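Local coordinates for rhizavidin (Rhizobium etli, PDB 3EW2), which binds biotin in a pocket at one end of an avidin-type beta-barrel, apparently as a dimer of identical subunits, at residues W19-G24 and G39-R44; N52-L57 and W72-E77; S81-T86 and W102-E107. All coordinates share one frame; numbering follows the deposited sequence.

Interaction 1: W19-G24 and G39-R44. With BTN (biotin), chain I.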
loop_
_atom_site.group_PDB
_atom_site.type_symbol
_atom_site.label_atom_id
_atom_site.label_comp_id
_atom_site.label_asym_id
_atom_site.label_seq_id
_atom_site.Cartn_x
_atom_site.Cartn_y
_atom_site.Cartn_z
ATOM N N TRP B 19 2.102 1.930 16.614
ATOM C CA TRP B 19 3.008 2.816 15.829
ATOM C C TRP B 19 2.352 4.135 15.623
ATOM O O TRP B 19 1.236 4.134 15.107
ATOM C CB TRP B 19 3.267 2.251 14.422
ATOM C CG TRP B 19 3.801 0.871 14.477
ATOM C CD1 TRP B 19 3.094 -0.290 14.626
ATOM C CD2 TRP B 19 5.181 0.510 14.421
ATOM N NE1 TRP B 19 3.980 -1.356 14.669
ATOM C CE2 TRP B 19 5.258 -0.886 14.550
ATOM C CE3 TRP B 19 6.360 1.243 14.320
ATOM C CZ2 TRP B 19 6.480 -1.581 14.531
ATOM C CZ3 TRP B 19 7.588 0.555 14.322
ATOM C CH2 TRP B 19 7.624 -0.840 14.428
ATOM N N GLN B 20 3.023 5.254 15.963
ATOM C CA GLN B 20 2.443 6.628 15.773
ATOM C C GLN B 20 3.296 7.520 14.889
ATOM O O GLN B 20 4.513 7.519 14.964
ATOM C CB GLN B 20 2.323 7.411 17.105
ATOM C CG GLN B 20 1.257 6.997 18.097
ATOM C CD GLN B 20 1.188 7.996 19.301
ATOM O OE1 GLN B 20 0.201 8.730 19.449
ATOM N NE2 GLN B 20 2.254 8.027 20.141
ATOM N N ASN B 21 2.657 8.344 14.080
ATOM C CA ASN B 21 3.450 9.226 13.264
ATOM C C ASN B 21 3.439 10.677 13.823
ATOM O O ASN B 21 2.708 10.997 14.778
ATOM C CB ASN B 21 3.067 9.104 11.774
ATOM C CG ASN B 21 1.688 9.620 11.482
ATOM O OD1 ASN B 21 1.140 10.450 12.226
ATOM N ND2 ASN B 21 1.089 9.125 10.407
ATOM N N GLN B 22 4.252 11.527 13.215
ATOM C CA GLN B 22 4.453 12.912 13.623
ATOM C C GLN B 22 3.186 13.759 13.500
ATOM O O GLN B 22 3.142 14.873 14.074
ATOM C CB GLN B 22 5.613 13.524 12.806
ATOM C CG GLN B 22 5.357 13.768 11.287
ATOM C CD GLN B 22 4.830 12.536 10.488
ATOM O OE1 GLN B 22 5.398 11.448 10.559
ATOM N NE2 GLN B 22 3.736 12.737 9.712
ATOM N N SER B 23 2.161 13.266 12.772
ATOM C CA SER B 23 0.871 14.003 12.685
ATOM C C SER B 23 -0.119 13.512 13.747
ATOM O O SER B 23 -1.293 13.950 13.752
ATOM C CB SER B 23 0.209 13.857 11.296
ATOM O OG SER B 23 1.050 14.301 10.217
ATOM N N GLY B 24 0.328 12.563 14.576
ATOM C CA GLY B 24 -0.488 12.040 15.701
ATOM C C GLY B 24 -1.329 10.780 15.401
ATOM O O GLY B 24 -2.097 10.268 16.265
ATOM N N GLY B 39 -4.548 -4.617 10.250
ATOM C CA GLY B 39 -4.649 -3.744 11.374
ATOM C C GLY B 39 -5.724 -2.719 11.229
ATOM O O GLY B 39 -6.625 -2.849 10.379
ATOM N N GLN B 40 -5.588 -1.701 12.075
ATOM C CA GLN B 40 -6.537 -0.610 12.244
ATOM C C GLN B 40 -5.778 0.708 12.293
ATOM O O GLN B 40 -4.718 0.789 12.907
ATOM C CB GLN B 40 -7.297 -0.793 13.557
ATOM C CG GLN B 40 -8.130 -2.055 13.602
ATOM C CD GLN B 40 -9.304 -2.017 12.628
ATOM O OE1 GLN B 40 -9.857 -0.958 12.333
ATOM N NE2 GLN B 40 -9.687 -3.190 12.130
ATOM N N TYR B 41 -6.306 1.722 11.635
ATOM C CA TYR B 41 -5.556 2.925 11.392
ATOM C C TYR B 41 -6.439 4.050 11.912
ATOM O O TYR B 41 -7.594 4.147 11.472
ATOM C CB TYR B 41 -5.227 3.153 9.887
ATOM C CG TYR B 41 -4.142 4.210 9.688
ATOM C CD1 TYR B 41 -2.815 3.848 9.456
ATOM C CD2 TYR B 41 -4.438 5.583 9.813
ATOM C CE1 TYR B 41 -1.837 4.804 9.314
ATOM C CE2 TYR B 41 -3.455 6.556 9.671
ATOM C CZ TYR B 41 -2.160 6.162 9.427
ATOM O OH TYR B 41 -1.165 7.135 9.295
ATOM N N VAL B 42 -5.938 4.803 12.910
ATOM C CA VAL B 42 -6.649 5.974 13.405
ATOM C C VAL B 42 -5.897 7.192 12.934
ATOM O O VAL B 42 -4.778 7.435 13.366
ATOM C CB VAL B 42 -6.839 6.046 14.930
ATOM C CG1 VAL B 42 -7.587 7.380 15.270
ATOM C CG2 VAL B 42 -7.645 4.860 15.411
ATOM N N ASN B 43 -6.528 7.914 12.014
ATOM C CA ASN B 43 -5.955 9.105 11.442
ATOM C C ASN B 43 -6.255 10.271 12.405
ATOM O O ASN B 43 -7.411 10.424 12.881
ATOM C CB ASN B 43 -6.619 9.390 10.078
ATOM C CG ASN B 43 -6.400 10.819 9.622
ATOM O OD1 ASN B 43 -5.281 11.313 9.680
ATOM N ND2 ASN B 43 -7.451 11.476 9.138
ATOM N N ARG B 44 -5.243 11.111 12.624
ATOM C CA ARG B 44 -5.397 12.314 13.417
ATOM C C ARG B 44 -4.697 13.505 12.771
ATOM O O ARG B 44 -4.475 14.508 13.460
ATOM C CB ARG B 44 -4.865 12.098 14.859
ATOM C CG ARG B 44 -5.648 11.063 15.607
ATOM C CD ARG B 44 -5.394 11.108 17.041
ATOM N NE ARG B 44 -5.792 9.867 17.684
ATOM C CZ ARG B 44 -4.963 8.857 17.977
ATOM N NH1 ARG B 44 -3.661 8.910 17.705
ATOM N NH2 ARG B 44 -5.444 7.779 18.581
HETATM C C11 BTN I . -8.865 11.772 3.874
HETATM O O11 BTN I . -8.607 12.892 4.366
HETATM O O12 BTN I . -9.330 11.711 2.716
HETATM C C10 BTN I . -8.621 10.512 4.669
HETATM C C9 BTN I . -7.598 10.791 5.764
HETATM C C8 BTN I . -6.264 11.223 5.168
HETATM C C7 BTN I . -5.107 10.848 6.086
HETATM C C2 BTN I . -3.766 11.081 5.400
HETATM S S1 BTN I . -3.259 9.667 4.670
HETATM C C6 BTN I . -1.520 10.140 4.839
HETATM C C5 BTN I . -1.345 11.081 6.018
HETATM N N1 BTN I . -0.956 10.324 7.193
HETATM C C3 BTN I . -1.910 10.322 8.115
HETATM O O3 BTN I . -1.826 9.658 9.356
HETATM N N2 BTN I . -2.952 11.031 7.705
HETATM C C4 BTN I . -2.728 11.602 6.390
#

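Interaction 2: N52-L57 and W72-E77. With BTN (biotin), chain I.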
loop_
_atom_site.group_PDB
_atom_site.type_symbol
_atom_site.label_atom_id
_atom_site.label_comp_id
_atom_site.label_asym_id
_atom_site.label_seq_id
_atom_site.Cartn_x
_atom_site.Cartn_y
_atom_site.Cartn_z
ATOM N N ASN B 52 -10.030 10.182 13.982
ATOM C CA ASN B 52 -10.569 9.641 15.252
ATOM C C ASN B 52 -11.425 8.388 15.198
ATOM O O ASN B 52 -12.212 8.127 16.107
ATOM C CB ASN B 52 -11.279 10.747 16.046
ATOM C CG ASN B 52 -10.386 11.946 16.233
ATOM O OD1 ASN B 52 -9.214 11.801 16.626
ATOM N ND2 ASN B 52 -10.875 13.110 15.857
ATOM N N SER B 53 -11.213 7.568 14.185
ATOM C CA SER B 53 -12.133 6.445 13.915
ATOM C C SER B 53 -11.333 5.355 13.219
ATOM O O SER B 53 -10.607 5.659 12.286
ATOM C CB SER B 53 -13.200 6.963 12.962
ATOM O OG SER B 53 -14.112 5.974 12.743
ATOM N N PRO B 54 -11.480 4.084 13.629
ATOM C CA PRO B 54 -10.512 3.096 13.104
ATOM C C PRO B 54 -10.885 2.577 11.695
ATOM O O PRO B 54 -12.045 2.315 11.431
ATOM C CB PRO B 54 -10.551 1.983 14.136
ATOM C CG PRO B 54 -11.992 2.027 14.663
ATOM C CD PRO B 54 -12.494 3.461 14.504
ATOM N N TYR B 55 -9.879 2.504 10.816
ATOM C CA TYR B 55 -10.019 2.110 9.405
ATOM C C TYR B 55 -9.210 0.869 9.202
ATOM O O TYR B 55 -8.058 0.820 9.655
ATOM C CB TYR B 55 -9.491 3.229 8.488
ATOM C CG TYR B 55 -10.488 4.313 8.444
ATOM C CD1 TYR B 55 -10.488 5.334 9.417
ATOM C CD2 TYR B 55 -11.521 4.290 7.501
ATOM C CE1 TYR B 55 -11.505 6.347 9.402
ATOM C CE2 TYR B 55 -12.523 5.279 7.504
ATOM C CZ TYR B 55 -12.499 6.301 8.455
ATOM O OH TYR B 55 -13.476 7.312 8.423
ATOM N N PRO B 56 -9.781 -0.153 8.530
ATOM C CA PRO B 56 -8.870 -1.321 8.404
ATOM C C PRO B 56 -7.726 -1.089 7.419
ATOM O O PRO B 56 -7.781 -0.251 6.495
ATOM C CB PRO B 56 -9.771 -2.461 7.910
ATOM C CG PRO B 56 -11.241 -1.839 7.826
ATOM C CD PRO B 56 -11.088 -0.363 7.866
ATOM N N LEU B 57 -6.704 -1.892 7.606
ATOM C CA LEU B 57 -5.558 -1.742 6.853
ATOM C C LEU B 57 -5.019 -3.161 6.500
ATOM O O LEU B 57 -5.181 -4.112 7.263
ATOM C CB LEU B 57 -4.607 -0.896 7.718
ATOM C CG LEU B 57 -3.105 -1.064 7.892
ATOM C CD1 LEU B 57 -2.688 -0.202 9.112
ATOM C CD2 LEU B 57 -2.664 -2.514 8.069
ATOM N N TRP B 72 -10.716 4.830 2.750
ATOM C CA TRP B 72 -11.250 5.739 3.763
ATOM C C TRP B 72 -12.769 5.652 3.873
ATOM O O TRP B 72 -13.490 6.659 3.754
ATOM C CB TRP B 72 -10.708 7.180 3.613
ATOM C CG TRP B 72 -9.195 7.253 3.773
ATOM C CD1 TRP B 72 -8.276 7.474 2.785
ATOM C CD2 TRP B 72 -8.427 7.074 5.001
ATOM N NE1 TRP B 72 -6.992 7.447 3.310
ATOM C CE2 TRP B 72 -7.058 7.213 4.661
ATOM C CE3 TRP B 72 -8.776 6.846 6.352
ATOM C CZ2 TRP B 72 -6.020 7.091 5.612
ATOM C CZ3 TRP B 72 -7.773 6.748 7.293
ATOM C CH2 TRP B 72 -6.389 6.854 6.913
ATOM N N ASN B 73 -13.240 4.431 4.089
ATOM C CA ASN B 73 -14.610 4.194 4.540
ATOM C C ASN B 73 -14.644 3.070 5.565
ATOM O O ASN B 73 -14.150 1.980 5.309
ATOM C CB ASN B 73 -15.548 3.886 3.366
ATOM C CG ASN B 73 -17.048 3.864 3.781
ATOM O OD1 ASN B 73 -17.440 4.270 4.901
ATOM N ND2 ASN B 73 -17.888 3.386 2.872
ATOM N N ASN B 74 -15.227 3.344 6.728
ATOM C CA ASN B 74 -15.469 2.321 7.770
ATOM C C ASN B 74 -16.917 2.284 8.269
ATOM O O ASN B 74 -17.207 1.629 9.274
ATOM C CB ASN B 74 -14.519 2.527 8.959
ATOM C CG ASN B 74 -14.683 3.901 9.615
ATOM O OD1 ASN B 74 -15.542 4.690 9.213
ATOM N ND2 ASN B 74 -13.855 4.186 10.640
ATOM N N SER B 75 -17.799 3.012 7.592
ATOM C CA SER B 75 -19.215 3.192 8.005
ATOM C C SER B 75 -19.490 4.256 9.086
ATOM O O SER B 75 -20.648 4.564 9.377
ATOM C CB SER B 75 -19.896 1.856 8.405
ATOM O OG SER B 75 -19.706 1.569 9.791
ATOM N N THR B 76 -18.449 4.804 9.698
ATOM C CA THR B 76 -18.602 5.943 10.609
ATOM C C THR B 76 -18.361 7.199 9.804
ATOM O O THR B 76 -19.015 8.213 10.019
ATOM C CB THR B 76 -17.576 5.894 11.743
ATOM O OG1 THR B 76 -17.790 4.717 12.522
ATOM C CG2 THR B 76 -17.669 7.136 12.640
ATOM N N GLU B 77 -17.411 7.137 8.881
ATOM C CA GLU B 77 -17.129 8.276 8.020
ATOM C C GLU B 77 -16.494 7.812 6.743
ATOM O O GLU B 77 -15.548 7.012 6.760
ATOM C CB GLU B 77 -16.216 9.290 8.721
ATOM C CG GLU B 77 -16.029 10.560 7.967
ATOM C CD GLU B 77 -15.481 11.703 8.841
ATOM O OE1 GLU B 77 -15.768 11.742 10.058
ATOM O OE2 GLU B 77 -14.781 12.582 8.305
HETATM C C11 BTN I . -8.865 11.772 3.874
HETATM O O11 BTN I . -8.607 12.892 4.366
HETATM O O12 BTN I . -9.330 11.711 2.716
HETATM C C10 BTN I . -8.621 10.512 4.669
HETATM C C9 BTN I . -7.598 10.791 5.764
HETATM C C8 BTN I . -6.264 11.223 5.168
HETATM C C7 BTN I . -5.107 10.848 6.086
HETATM C C2 BTN I . -3.766 11.081 5.400
HETATM S S1 BTN I . -3.259 9.667 4.670
HETATM C C6 BTN I . -1.520 10.140 4.839
HETATM C C5 BTN I . -1.345 11.081 6.018
HETATM N N1 BTN I . -0.956 10.324 7.193
HETATM C C3 BTN I . -1.910 10.322 8.115
HETATM O O3 BTN I . -1.826 9.658 9.356
HETATM N N2 BTN I . -2.952 11.031 7.705
HETATM C C4 BTN I . -2.728 11.602 6.390
#

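Interaction 3: S81-T86 and W102-E107. With BTN (biotin), chain I.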
loop_
_atom_site.group_PDB
_atom_site.type_symbol
_atom_site.label_atom_id
_atom_site.label_comp_id
_atom_site.label_asym_id
_atom_site.label_seq_id
_atom_site.Cartn_x
_atom_site.Cartn_y
_atom_site.Cartn_z
ATOM N N SER B 81 -11.875 8.107 -0.772
ATOM C CA SER B 81 -10.450 8.201 -0.973
ATOM C C SER B 81 -9.767 6.955 -0.459
ATOM O O SER B 81 -10.388 6.139 0.230
ATOM C CB SER B 81 -9.847 9.401 -0.201
ATOM O OG SER B 81 -9.922 9.217 1.197
ATOM N N ALA B 82 -8.492 6.824 -0.787
ATOM C CA ALA B 82 -7.695 5.709 -0.318
ATOM C C ALA B 82 -6.270 6.196 -0.183
ATOM O O ALA B 82 -5.880 7.134 -0.873
ATOM C CB ALA B 82 -7.774 4.560 -1.344
ATOM N N THR B 83 -5.492 5.559 0.692
ATOM C CA THR B 83 -4.104 5.904 0.897
ATOM C C THR B 83 -3.242 4.642 0.914
ATOM O O THR B 83 -3.597 3.673 1.564
ATOM C CB THR B 83 -3.906 6.690 2.274
ATOM O OG1 THR B 83 -4.581 7.963 2.255
ATOM C CG2 THR B 83 -2.450 6.938 2.545
ATOM N N GLY B 84 -2.091 4.659 0.237
ATOM C CA GLY B 84 -1.082 3.627 0.431
ATOM C C GLY B 84 0.246 4.204 0.891
ATOM O O GLY B 84 0.609 5.327 0.534
ATOM N N TRP B 85 0.980 3.421 1.671
ATOM C CA TRP B 85 2.217 3.811 2.269
ATOM C C TRP B 85 3.228 2.754 1.916
ATOM O O TRP B 85 2.872 1.613 1.808
ATOM C CB TRP B 85 2.099 3.729 3.793
ATOM C CG TRP B 85 1.383 4.835 4.535
ATOM C CD1 TRP B 85 1.965 5.933 5.157
ATOM C CD2 TRP B 85 -0.032 4.918 4.817
ATOM N NE1 TRP B 85 0.983 6.689 5.774
ATOM C CE2 TRP B 85 -0.242 6.094 5.588
ATOM C CE3 TRP B 85 -1.131 4.102 4.521
ATOM C CZ2 TRP B 85 -1.498 6.463 6.049
ATOM C CZ3 TRP B 85 -2.372 4.477 4.961
ATOM C CH2 TRP B 85 -2.557 5.643 5.731
ATOM N N THR B 86 4.507 3.133 1.784
ATOM C CA THR B 86 5.587 2.184 1.496
ATOM C C THR B 86 6.786 2.721 2.252
ATOM O O THR B 86 7.055 3.921 2.207
ATOM C CB THR B 86 5.961 2.173 -0.021
ATOM O OG1 THR B 86 4.778 2.192 -0.804
ATOM C CG2 THR B 86 6.789 0.983 -0.372
ATOM N N TRP B 102 3.977 8.098 1.110
ATOM C CA TRP B 102 2.574 7.731 0.972
ATOM C C TRP B 102 1.890 8.525 -0.140
ATOM O O TRP B 102 2.351 9.605 -0.500
ATOM C CB TRP B 102 1.778 7.940 2.276
ATOM C CG TRP B 102 1.811 9.320 2.964
ATOM C CD1 TRP B 102 2.556 9.663 4.092
ATOM C CD2 TRP B 102 1.027 10.502 2.626
ATOM N NE1 TRP B 102 2.287 10.995 4.441
ATOM C CE2 TRP B 102 1.355 11.516 3.567
ATOM C CE3 TRP B 102 0.086 10.794 1.630
ATOM C CZ2 TRP B 102 0.773 12.803 3.525
ATOM C CZ3 TRP B 102 -0.480 12.070 1.573
ATOM C CH2 TRP B 102 -0.136 13.066 2.525
ATOM N N ASN B 103 0.807 7.993 -0.688
ATOM C CA ASN B 103 -0.006 8.759 -1.623
ATOM C C ASN B 103 -1.404 8.721 -1.181
ATOM O O ASN B 103 -1.842 7.706 -0.691
ATOM C CB ASN B 103 0.084 8.220 -3.049
ATOM C CG ASN B 103 1.360 8.582 -3.683
ATOM O OD1 ASN B 103 1.586 9.760 -3.960
ATOM N ND2 ASN B 103 2.284 7.594 -3.818
ATOM N N LEU B 104 -2.110 9.826 -1.365
ATOM C CA LEU B 104 -3.495 9.883 -1.014
ATOM C C LEU B 104 -4.285 10.218 -2.244
ATOM O O LEU B 104 -4.076 11.258 -2.861
ATOM C CB LEU B 104 -3.710 10.918 0.071
ATOM C CG LEU B 104 -5.102 11.426 0.453
ATOM C CD1 LEU B 104 -6.048 10.298 0.870
ATOM C CD2 LEU B 104 -4.845 12.392 1.611
ATOM N N ALA B 105 -5.178 9.298 -2.620
ATOM C CA ALA B 105 -5.953 9.465 -3.825
ATOM C C ALA B 105 -7.360 9.831 -3.400
ATOM O O ALA B 105 -7.985 9.129 -2.616
ATOM C CB ALA B 105 -5.931 8.184 -4.660
ATOM N N TYR B 106 -7.861 10.942 -3.883
ATOM C CA TYR B 106 -9.175 11.385 -3.425
ATOM C C TYR B 106 -9.888 12.227 -4.465
ATOM O O TYR B 106 -9.313 12.602 -5.480
ATOM C CB TYR B 106 -8.986 12.228 -2.158
ATOM C CG TYR B 106 -8.308 13.510 -2.495
ATOM C CD1 TYR B 106 -6.915 13.549 -2.659
ATOM C CD2 TYR B 106 -9.057 14.669 -2.751
ATOM C CE1 TYR B 106 -6.277 14.713 -3.026
ATOM C CE2 TYR B 106 -8.411 15.854 -3.128
ATOM C CZ TYR B 106 -7.032 15.870 -3.248
ATOM O OH TYR B 106 -6.386 17.027 -3.606
ATOM N N GLU B 107 -11.140 12.575 -4.180
ATOM C CA GLU B 107 -11.904 13.413 -5.087
ATOM C C GLU B 107 -11.813 14.897 -4.707
ATOM O O GLU B 107 -12.550 15.375 -3.835
ATOM C CB GLU B 107 -13.374 12.976 -5.155
ATOM C CG GLU B 107 -14.162 13.677 -6.252
ATOM C CD GLU B 107 -13.804 13.168 -7.652
ATOM O OE1 GLU B 107 -13.811 11.919 -7.883
ATOM O OE2 GLU B 107 -13.505 14.018 -8.526
HETATM C C11 BTN I . -8.865 11.772 3.874
HETATM O O11 BTN I . -8.607 12.892 4.366
HETATM O O12 BTN I . -9.330 11.711 2.716
HETATM C C10 BTN I . -8.621 10.512 4.669
HETATM C C9 BTN I . -7.598 10.791 5.764
HETATM C C8 BTN I . -6.264 11.223 5.168
HETATM C C7 BTN I . -5.107 10.848 6.086
HETATM C C2 BTN I . -3.766 11.081 5.400
HETATM S S1 BTN I . -3.259 9.667 4.670
HETATM C C6 BTN I . -1.520 10.140 4.839
HETATM C C5 BTN I . -1.345 11.081 6.018
HETATM N N1 BTN I . -0.956 10.324 7.193
HETATM C C3 BTN I . -1.910 10.322 8.115
HETATM O O3 BTN I . -1.826 9.658 9.356
HETATM N N2 BTN I . -2.952 11.031 7.705
HETATM C C4 BTN I . -2.728 11.602 6.390
#

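Interaction 1: W19-G24 and G39-R44
Gly-24 and Arg-44 are the nearest CA pair, 5.4 Å apart, where the type I turn from Asn-21 to Gly-24 meets the chain leaving strand 36-42. Arg-44 lays its CB and CD against the carbonyl of Gly-24, and NH1 donates to Gly-24 O, which lies in the guanidinium plane; the modelled 2.5 Å is short for such a bond. The positive phi of Gly-24 would drive any side chain into the carbonyl oxygen of Ser-23, so glycine suits the turn in its own right.

Deeper in, the contact becomes part of the biotin site. Asn-21 points ND2 at the ureido oxygen O3 of biotin, a nearly straight bond of 3.1 Å (167°). Its OD1 is engaged by Ser-23 N at 3.0 Å, closing an Asx turn, and by Ser-25 N, which together fix which end of the amide faces the ligand. Tyr-41 has CG anti to its backbone N (chi1 -165°), which carries the ring inward until OH donates to the same O3 at 2.6 Å, the oxygen lying at the ring edge and in its plane. Asn-43 works in the other sense: OD1 accepts from biotin N2 at 3.1 Å. Ser-25 OG also bonds biotin, probably at O3 as in other avidins; three donors there would probably draw negative charge onto that oxygen.

Strand 26-31 lies between strands 16-21 and 36-42 in the barrel, so the pair meets across its end, with Phe-121 of strand 112-124 touching both Asn-21 and Tyr-41.

Interaction 2: N52-L57 and W72-E77
Tyr-55 is clasped between Asn-74 and Trp-72, and these three residues bury more surface than any others in the contact. The phenol ring stands between two unlike partners on opposite faces. On one, Trp-72 presents the edge of its six-membered ring, CE3 lying over the centre of the Tyr-55 ring: a T-shaped pair with centroids 5.1 Å apart and planes at 64°. On the other, the carboxamide of Asn-74 lies almost flat, its plane turned only 12° from the ring, with CG 3.3 Å from Tyr-55 CE2. At the tip, Tyr-55 OH donates to the backbone Glu-77 O at 2.7 Å, from above the carbonyl plane.

Asn-74 has CG tucked between its backbone N and carbonyl carbon (chi1 60°), which folds the amide back toward strand 54-62. There ND2 divides its hydrogens between Pro-54 O, 2.7 Å away and in the amide plane, and Ser-53 OG, 2.8 Å away and somewhat tilted from it. The other end of the amide serves its own loop: Asn-74 OD1 takes both Thr-76 N, at 2.9 Å, and Glu-77 N, at 3.1 Å, in an Asx motif.

Trp-72 in turn offers a ring face to biotin, with CG 3.4 Å from C10 of the valeryl chain, while its NE1 is bound to Thr-83.

The chemistry implies a division of labour: four hydrogen bonds fix both ends of one amide and hence its flat pose on the tyrosine, and the ring so held backs an indole that forms a wall of the ligand pocket.

Interaction 3: S81-T86 and W102-E107
Trp-85 and Trp-102 pair across a beta hairpin of the avidin barrel, strands 78-92 and 95-107, whose segments 81-86 and 102-107 run antiparallel at 170°. Backbone bonds pair Ala-82 with Ala-105 and Gly-84 with Asn-103; Thr-83, Trp-85, Trp-102 and Leu-104 point to the biotin side, whereas Ala-82, Asn-103 and Ala-105 take the face that packs on the second subunit.

Trp-102 starts with CB over the five-membered ring of Trp-85, a CH-pi contact 3.8 Å from its centroid, with Trp-85 CD1 3.5 Å away. CG sits between backbone N and carbonyl carbon (chi1 54°), swinging the indole back over the ligand. CD1 passes Trp-85 NE1, itself hydrogen-bonded to Asp-119 OD2, at 3.8 Å, the two indoles being oblique. Trp-102 NE1 has weak bonds to Asp-119 and Gln-118. CD2 and CE2 both lie 3.4 Å from biotin C6, which is centred over the ring face; CE3 is 3.6 Å from C6, CZ3 and CH2 stay near the same atom, and CZ2 reaches C5 at 3.7 Å. A serine here would probably strip the apolar wall from biotin C6 and C5 and leave Trp-85 NE1 and CD1 without the neighbouring indole.

Leu-104 CD2 approaches the valeryl chain, and Ser-81 OG, whose position is less certain, donates to the carboxylate. Thr-83 OG1, which also receives Trp-72 NE1, stands 3.2 Å from the biotin sulfur S1.

How the interactions relate
Three contacts along one barrel divide the recognition of one ligand. Interaction 1 is part buried and part surface, a meeting of non-neighbouring strands whose polar side chains read the ureido head. Interaction 3 is almost wholly buried, a strand pair that supplies mainly aromatic surface to the bicyclic rings and faces the second subunit. Interaction 2 is partly buried, with Ser-53, Tyr-55 and Trp-72 inside, Pro-54 and Thr-76 at the surface; it joins strand to loop through amide, hydroxyl and ring contacts and meets biotin through Trp-72 alone, mostly along the valeryl chain. Strands 36-42 and 54-62 tie the first two through Tyr-41 N and Tyr-55 O, 2.8 Å apart; Trp-72 ties 72-77 to 81-86, and Tyr-41 packs on Trp-85.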